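Local structure of sulfite reductase [ferredoxin] (Mycobacterium tuberculosis, 1ZJ8) at residues A119-L124 with D382-T387; R541-H546 with E551-W556. The protein reduces sulfite to sulfide with electrons from ferredoxin, using a siroheme and a [4Fe-4S] cluster, probably as a step in the biosynthesis of sulfur-containing amino acids and cofactors. All coordinates share one frame; numbering follows the deposited sequence.

Contact 1: A119-L124 with D382-T387; sequences AALRTL and DRIRFT
Leu-121 on helix 118-131 overlaps two side chains of strand 384-386 with its forked end, one methyl serving mainly Ile-384 and the other reaching Phe-386. Its CD2 lies 3.8 Å from CD1 of Ile-384; the side chains cross at about a right angle, and the touch is between terminal methyls. The other methyl, CD1, is 4.0 Å from CZ of Phe-386, the far corner of the ring, which it approaches obliquely. Ile-384 holds CG1 anti to its backbone N (chi1 172°); the extended chain carries CD1 out to the fork of Leu-121, while CG2 stands farther back, 4.2 Å from Leu-121 CD2. No hydrogen bond joins the segments, and the buried middle is wholly apolar. At the exposed end, OD1 of Asp-382 comes to 4.3 Å from N of Ala-119 and accepts a hydrogen bond from the backbone N of Ala-118, the first residue of the helix. Leu-369, Val-372 and Met-376 of helix 366-379 also touch Leu-121. A helix of the first ferredoxin-like half domain is thus packed on the face of an antiparallel sheet, in which strand 115-116 pairs with strand 384-386 of the second.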
loop_
_atom_site.group_PDB
_atom_site.type_symbol
_atom_site.label_atom_id
_atom_site.label_comp_id
_atom_site.label_asym_id
_atom_site.label_seq_id
_atom_site.Cartn_x
_atom_site.Cartn_y
_atom_site.Cartn_z
ATOM N N ALA A 119 -16.980 4.844 15.605
ATOM C CA ALA A 119 -16.583 6.144 16.175
ATOM C C ALA A 119 -15.300 6.690 15.541
ATOM O O ALA A 119 -15.224 7.887 15.234
ATOM C CB ALA A 119 -16.413 6.027 17.682
ATOM N N ALA A 120 -14.312 5.817 15.349
ATOM C CA ALA A 120 -13.049 6.216 14.760
ATOM C C ALA A 120 -13.242 6.629 13.305
ATOM O O ALA A 120 -12.611 7.580 12.839
ATOM C CB ALA A 120 -12.022 5.081 14.874
ATOM N N LEU A 121 -14.107 5.909 12.591
ATOM C CA LEU A 121 -14.405 6.202 11.192
ATOM C C LEU A 121 -15.119 7.559 11.057
ATOM O O LEU A 121 -14.862 8.315 10.112
ATOM C CB LEU A 121 -15.261 5.088 10.593
ATOM C CG LEU A 121 -15.467 5.190 9.068
ATOM C CD1 LEU A 121 -14.206 4.746 8.336
ATOM C CD2 LEU A 121 -16.708 4.415 8.576
ATOM N N ARG A 122 -15.994 7.867 12.014
ATOM C CA ARG A 122 -16.654 9.168 12.069
ATOM C C ARG A 122 -15.677 10.328 12.303
ATOM O O ARG A 122 -15.794 11.396 11.674
ATOM C CB ARG A 122 -17.708 9.160 13.156
ATOM C CG ARG A 122 -18.497 10.443 13.216
ATOM C CD ARG A 122 -19.450 10.425 14.380
ATOM N NE ARG A 122 -20.179 9.163 14.473
ATOM C CZ ARG A 122 -21.187 8.826 13.676
ATOM N NH1 ARG A 122 -21.594 9.657 12.706
ATOM N NH2 ARG A 122 -21.792 7.649 13.845
ATOM N N THR A 123 -14.726 10.114 13.210
ATOM C CA THR A 123 -13.700 11.101 13.513
ATOM C C THR A 123 -12.889 11.387 12.241
ATOM O O THR A 123 -12.766 12.534 11.829
ATOM C CB THR A 123 -12.791 10.595 14.674
ATOM O OG1 THR A 123 -13.595 10.330 15.844
ATOM C CG2 THR A 123 -11.656 11.612 15.000
ATOM N N LEU A 124 -12.384 10.334 11.608
ATOM C CA LEU A 124 -11.733 10.452 10.313
ATOM C C LEU A 124 -12.545 11.294 9.332
ATOM O O LEU A 124 -11.997 12.104 8.589
ATOM C CB LEU A 124 -11.520 9.062 9.721
ATOM C CG LEU A 124 -10.181 8.405 10.043
ATOM C CD1 LEU A 124 -9.513 8.962 11.312
ATOM C CD2 LEU A 124 -10.364 6.885 10.162
ATOM N N ASP A 382 -19.994 -1.997 14.547
ATOM C CA ASP A 382 -18.925 -1.156 15.060
ATOM C C ASP A 382 -17.561 -1.583 14.545
ATOM O O ASP A 382 -16.541 -1.169 15.126
ATOM C CB ASP A 382 -18.921 -1.236 16.587
ATOM C CG ASP A 382 -17.969 -0.228 17.250
ATOM O OD1 ASP A 382 -18.152 1.005 17.034
ATOM O OD2 ASP A 382 -17.058 -0.682 18.001
ATOM N N ARG A 383 -17.514 -2.401 13.486
ATOM C CA ARG A 383 -16.230 -2.757 12.845
ATOM C C ARG A 383 -16.224 -2.632 11.325
ATOM O O ARG A 383 -17.045 -3.249 10.640
ATOM C CB ARG A 383 -15.826 -4.206 13.109
ATOM C CG ARG A 383 -15.700 -4.640 14.539
ATOM C CD ARG A 383 -16.234 -6.061 14.645
ATOM N NE ARG A 383 -15.226 -7.109 14.806
ATOM C CZ ARG A 383 -15.456 -8.412 14.624
ATOM N NH1 ARG A 383 -16.635 -8.852 14.225
ATOM N NH2 ARG A 383 -14.483 -9.285 14.832
ATOM N N ILE A 384 -15.235 -1.897 10.826
ATOM C CA ILE A 384 -14.979 -1.713 9.411
ATOM C C ILE A 384 -13.462 -1.839 9.217
ATOM O O ILE A 384 -12.679 -1.532 10.130
ATOM C CB ILE A 384 -15.498 -0.333 8.927
ATOM C CG1 ILE A 384 -15.052 -0.038 7.492
ATOM C CG2 ILE A 384 -14.989 0.812 9.812
ATOM C CD1 ILE A 384 -15.763 1.177 6.855
ATOM N N ARG A 385 -13.062 -2.313 8.041
ATOM C CA ARG A 385 -11.659 -2.481 7.700
ATOM C C ARG A 385 -11.341 -1.845 6.348
ATOM O O ARG A 385 -12.116 -2.006 5.389
ATOM C CB ARG A 385 -11.324 -3.976 7.607
ATOM C CG ARG A 385 -10.986 -4.667 8.936
ATOM C CD ARG A 385 -12.206 -5.287 9.578
ATOM N NE ARG A 385 -11.999 -5.596 10.994
ATOM C CZ ARG A 385 -11.494 -6.737 11.468
ATOM N NH1 ARG A 385 -11.122 -7.727 10.671
ATOM N NH2 ARG A 385 -11.387 -6.897 12.773
ATOM N N PHE A 386 -10.204 -1.163 6.244
ATOM C CA PHE A 386 -9.685 -0.794 4.932
ATOM C C PHE A 386 -8.876 -1.960 4.349
ATOM O O PHE A 386 -8.367 -2.777 5.106
ATOM C CB PHE A 386 -8.793 0.460 5.021
ATOM C CG PHE A 386 -9.503 1.719 5.521
ATOM C CD1 PHE A 386 -10.795 2.040 5.095
ATOM C CD2 PHE A 386 -8.849 2.601 6.378
ATOM C CE1 PHE A 386 -11.448 3.202 5.557
ATOM C CE2 PHE A 386 -9.480 3.754 6.830
ATOM C CZ PHE A 386 -10.790 4.057 6.417
ATOM N N THR A 387 -8.726 -1.994 3.023
ATOM C CA THR A 387 -8.200 -3.159 2.266
ATOM C C THR A 387 -6.841 -2.842 1.656
ATOM O O THR A 387 -6.565 -1.707 1.308
ATOM C CB THR A 387 -9.193 -3.542 1.118
ATOM O OG1 THR A 387 -10.472 -3.815 1.694
ATOM C CG2 THR A 387 -8.786 -4.774 0.296
#

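Contact 2: R541-H546 with E551-W556; sequences RNFVKH and ERFAQW
Phe-543 meets Phe-553 with a ring face and Trp-556 with a ring edge. The edge of Phe-553 points at the face of Phe-543 in an edge-to-face pair with centroids 4.9 Å apart. The two planes stand at 61°. CD1 of Phe-553 lies above the rim of that face, 3.5 Å from CG of Phe-543. Toward Trp-556 the roles change: the edge of Phe-543 is directed at the indole face, offset, with planes at 63° and its centroid 5.3 Å from that of the five-membered ring. The six-membered ring of the same indole receives a CH-pi contact from Phe-543 CA, which stands 3.7 Å from its centroid and nearly on the ring normal. CG of Phe-543 is anti to its backbone N (chi1 173°), sending the ring toward the start of helix 553-559. There its CZ is 3.5 Å from O of Glu-551, whose carboxylate forms a salt bridge with Arg-559. Asn-542, whose CB lies 4.1 Å from CH2 of Trp-556, donates a hydrogen bond from ND2 to O of Asp-564. The three rings form an aromatic cluster that packs helix 532-545 against helix 553-559 in a helix-loop-helix hairpin near the C-terminus.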
loop_
_atom_site.group_PDB
_atom_site.type_symbol
_atom_site.label_atom_id
_atom_site.label_comp_id
_atom_site.label_asym_id
_atom_site.label_seq_id
_atom_site.Cartn_x
_atom_site.Cartn_y
_atom_site.Cartn_z
ATOM N N ARG A 541 -9.879 -6.503 -26.412
ATOM C CA ARG A 541 -10.606 -7.095 -27.518
ATOM C C ARG A 541 -9.747 -8.124 -28.250
ATOM O O ARG A 541 -10.239 -9.196 -28.569
ATOM C CB ARG A 541 -11.101 -5.997 -28.452
ATOM C CG ARG A 541 -12.160 -5.136 -27.797
ATOM C CD ARG A 541 -12.841 -4.224 -28.793
ATOM N NE ARG A 541 -13.831 -3.410 -28.116
ATOM C CZ ARG A 541 -14.970 -3.885 -27.632
ATOM N NH1 ARG A 541 -15.294 -5.164 -27.786
ATOM N NH2 ARG A 541 -15.806 -3.070 -27.002
ATOM N N ASN A 542 -8.477 -7.792 -28.513
ATOM C CA ASN A 542 -7.503 -8.751 -29.051
ATOM C C ASN A 542 -7.405 -9.969 -28.128
ATOM O O ASN A 542 -7.254 -11.116 -28.590
ATOM C CB ASN A 542 -6.116 -8.116 -29.187
ATOM C CG ASN A 542 -6.017 -7.131 -30.349
ATOM O OD1 ASN A 542 -7.013 -6.814 -31.010
ATOM N ND2 ASN A 542 -4.806 -6.632 -30.595
ATOM N N PHE A 543 -7.488 -9.727 -26.819
ATOM C CA PHE A 543 -7.458 -10.833 -25.868
ATOM C C PHE A 543 -8.625 -11.781 -26.090
ATOM O O PHE A 543 -8.422 -12.984 -26.106
ATOM C CB PHE A 543 -7.421 -10.357 -24.406
ATOM C CG PHE A 543 -7.569 -11.476 -23.396
ATOM C CD1 PHE A 543 -6.644 -12.496 -23.330
ATOM C CD2 PHE A 543 -8.632 -11.501 -22.513
ATOM C CE1 PHE A 543 -6.784 -13.530 -22.404
ATOM C CE2 PHE A 543 -8.767 -12.537 -21.580
ATOM C CZ PHE A 543 -7.840 -13.547 -21.532
ATOM N N VAL A 544 -9.829 -11.255 -26.294
ATOM C CA VAL A 544 -11.016 -12.128 -26.429
ATOM C C VAL A 544 -11.129 -12.737 -27.854
ATOM O O VAL A 544 -11.907 -13.649 -28.070
ATOM C CB VAL A 544 -12.333 -11.418 -25.969
ATOM C CG1 VAL A 544 -13.382 -12.433 -25.533
ATOM C CG2 VAL A 544 -12.061 -10.482 -24.804
ATOM N N LYS A 545 -10.332 -12.257 -28.809
ATOM C CA LYS A 545 -10.289 -12.842 -30.144
ATOM C C LYS A 545 -9.336 -14.039 -30.123
ATOM O O LYS A 545 -9.784 -15.189 -30.087
ATOM C CB LYS A 545 -9.855 -11.787 -31.175
ATOM C CG LYS A 545 -9.817 -12.278 -32.612
ATOM C CD LYS A 545 -11.222 -12.621 -33.124
ATOM C CE LYS A 545 -11.185 -13.092 -34.562
ATOM N NZ LYS A 545 -10.333 -12.198 -35.385
ATOM N N HIS A 546 -8.030 -13.753 -30.071
ATOM C CA HIS A 546 -6.970 -14.755 -30.156
ATOM C C HIS A 546 -6.898 -15.623 -28.883
ATOM O O HIS A 546 -5.840 -16.121 -28.511
ATOM C CB HIS A 546 -5.629 -14.042 -30.389
ATOM C CG HIS A 546 -5.574 -13.246 -31.663
ATOM N ND1 HIS A 546 -5.839 -11.893 -31.710
ATOM C CD2 HIS A 546 -5.269 -13.610 -32.934
ATOM C CE1 HIS A 546 -5.716 -11.460 -32.955
ATOM N NE2 HIS A 546 -5.366 -12.482 -33.717
ATOM N N GLU A 551 -8.774 -19.363 -20.582
ATOM C CA GLU A 551 -7.403 -18.877 -20.395
ATOM C C GLU A 551 -7.373 -17.541 -19.671
ATOM O O GLU A 551 -8.150 -16.644 -19.977
ATOM C CB GLU A 551 -6.676 -18.730 -21.733
ATOM C CG GLU A 551 -5.159 -18.622 -21.567
ATOM C CD GLU A 551 -4.424 -18.282 -22.849
ATOM O OE1 GLU A 551 -5.074 -17.831 -23.816
ATOM O OE2 GLU A 551 -3.185 -18.459 -22.884
ATOM N N ARG A 552 -6.456 -17.401 -18.727
ATOM C CA ARG A 552 -6.251 -16.116 -18.054
ATOM C C ARG A 552 -5.454 -15.149 -18.930
ATOM O O ARG A 552 -4.726 -15.554 -19.831
ATOM C CB ARG A 552 -5.561 -16.309 -16.692
ATOM C CG ARG A 552 -6.541 -16.649 -15.544
ATOM C CD ARG A 552 -5.845 -17.220 -14.305
ATOM N NE ARG A 552 -4.552 -16.566 -14.031
ATOM C CZ ARG A 552 -3.350 -17.164 -14.000
ATOM N NH1 ARG A 552 -3.227 -18.478 -14.212
ATOM N NH2 ARG A 552 -2.251 -16.436 -13.735
ATOM N N PHE A 553 -5.624 -13.862 -18.656
ATOM C CA PHE A 553 -4.945 -12.797 -19.385
ATOM C C PHE A 553 -3.407 -12.904 -19.302
ATOM O O PHE A 553 -2.711 -12.752 -20.313
ATOM C CB PHE A 553 -5.423 -11.434 -18.861
ATOM C CG PHE A 553 -5.006 -10.293 -19.714
ATOM C CD1 PHE A 553 -5.792 -9.883 -20.772
ATOM C CD2 PHE A 553 -3.812 -9.636 -19.478
ATOM C CE1 PHE A 553 -5.392 -8.830 -21.578
ATOM C CE2 PHE A 553 -3.412 -8.595 -20.272
ATOM C CZ PHE A 553 -4.203 -8.192 -21.327
ATOM N N ALA A 554 -2.889 -13.175 -18.102
ATOM C CA ALA A 554 -1.436 -13.316 -17.884
ATOM C C ALA A 554 -0.815 -14.482 -18.668
ATOM O O ALA A 554 0.378 -14.465 -18.984
ATOM C CB ALA A 554 -1.125 -13.462 -16.400
ATOM N N GLN A 555 -1.623 -15.487 -18.991
ATOM C CA GLN A 555 -1.180 -16.594 -19.836
ATOM C C GLN A 555 -1.190 -16.269 -21.332
ATOM O O GLN A 555 -0.252 -16.611 -22.034
ATOM C CB GLN A 555 -2.010 -17.840 -19.558
ATOM C CG GLN A 555 -1.646 -18.478 -18.233
ATOM C CD GLN A 555 -2.583 -19.589 -17.844
ATOM O OE1 GLN A 555 -3.250 -20.197 -18.695
ATOM N NE2 GLN A 555 -2.653 -19.862 -16.543
ATOM N N TRP A 556 -2.238 -15.614 -21.820
ATOM C CA TRP A 556 -2.315 -15.225 -23.230
ATOM C C TRP A 556 -1.173 -14.263 -23.634
ATOM O O TRP A 556 -0.741 -14.215 -24.789
ATOM C CB TRP A 556 -3.693 -14.612 -23.504
ATOM C CG TRP A 556 -3.822 -14.084 -24.858
ATOM C CD1 TRP A 556 -3.955 -14.804 -26.000
ATOM C CD2 TRP A 556 -3.787 -12.708 -25.242
ATOM N NE1 TRP A 556 -4.018 -13.960 -27.083
ATOM C CE2 TRP A 556 -3.917 -12.665 -26.646
ATOM C CE3 TRP A 556 -3.670 -11.504 -24.535
ATOM C CZ2 TRP A 556 -3.934 -11.458 -27.367
ATOM C CZ3 TRP A 556 -3.684 -10.304 -25.246
ATOM C CH2 TRP A 556 -3.813 -10.292 -26.651
#

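In the fold
The two contacts lie in different parts of the chain, with centres 39 Å apart and nearest atoms about 19 Å apart, and they follow one another in sequence. Contact 1 is long-range: 119-124 and 382-387 lie in the first and second ferredoxin-like half domains, and it packs a helix of the first against a strand of the second, in keeping with the internal duplication of this family. Contact 2, by contrast, is local, with both segments in the second 4Fe-4S domain and only four residues between them. Contact 1 is the more central, 18 Å from the centre of the chain against 28 Å for contact 2. Neither takes part in the siroheme or [4Fe-4S] site, although the side chain of Phe-386 is about 9 Å from the siroheme.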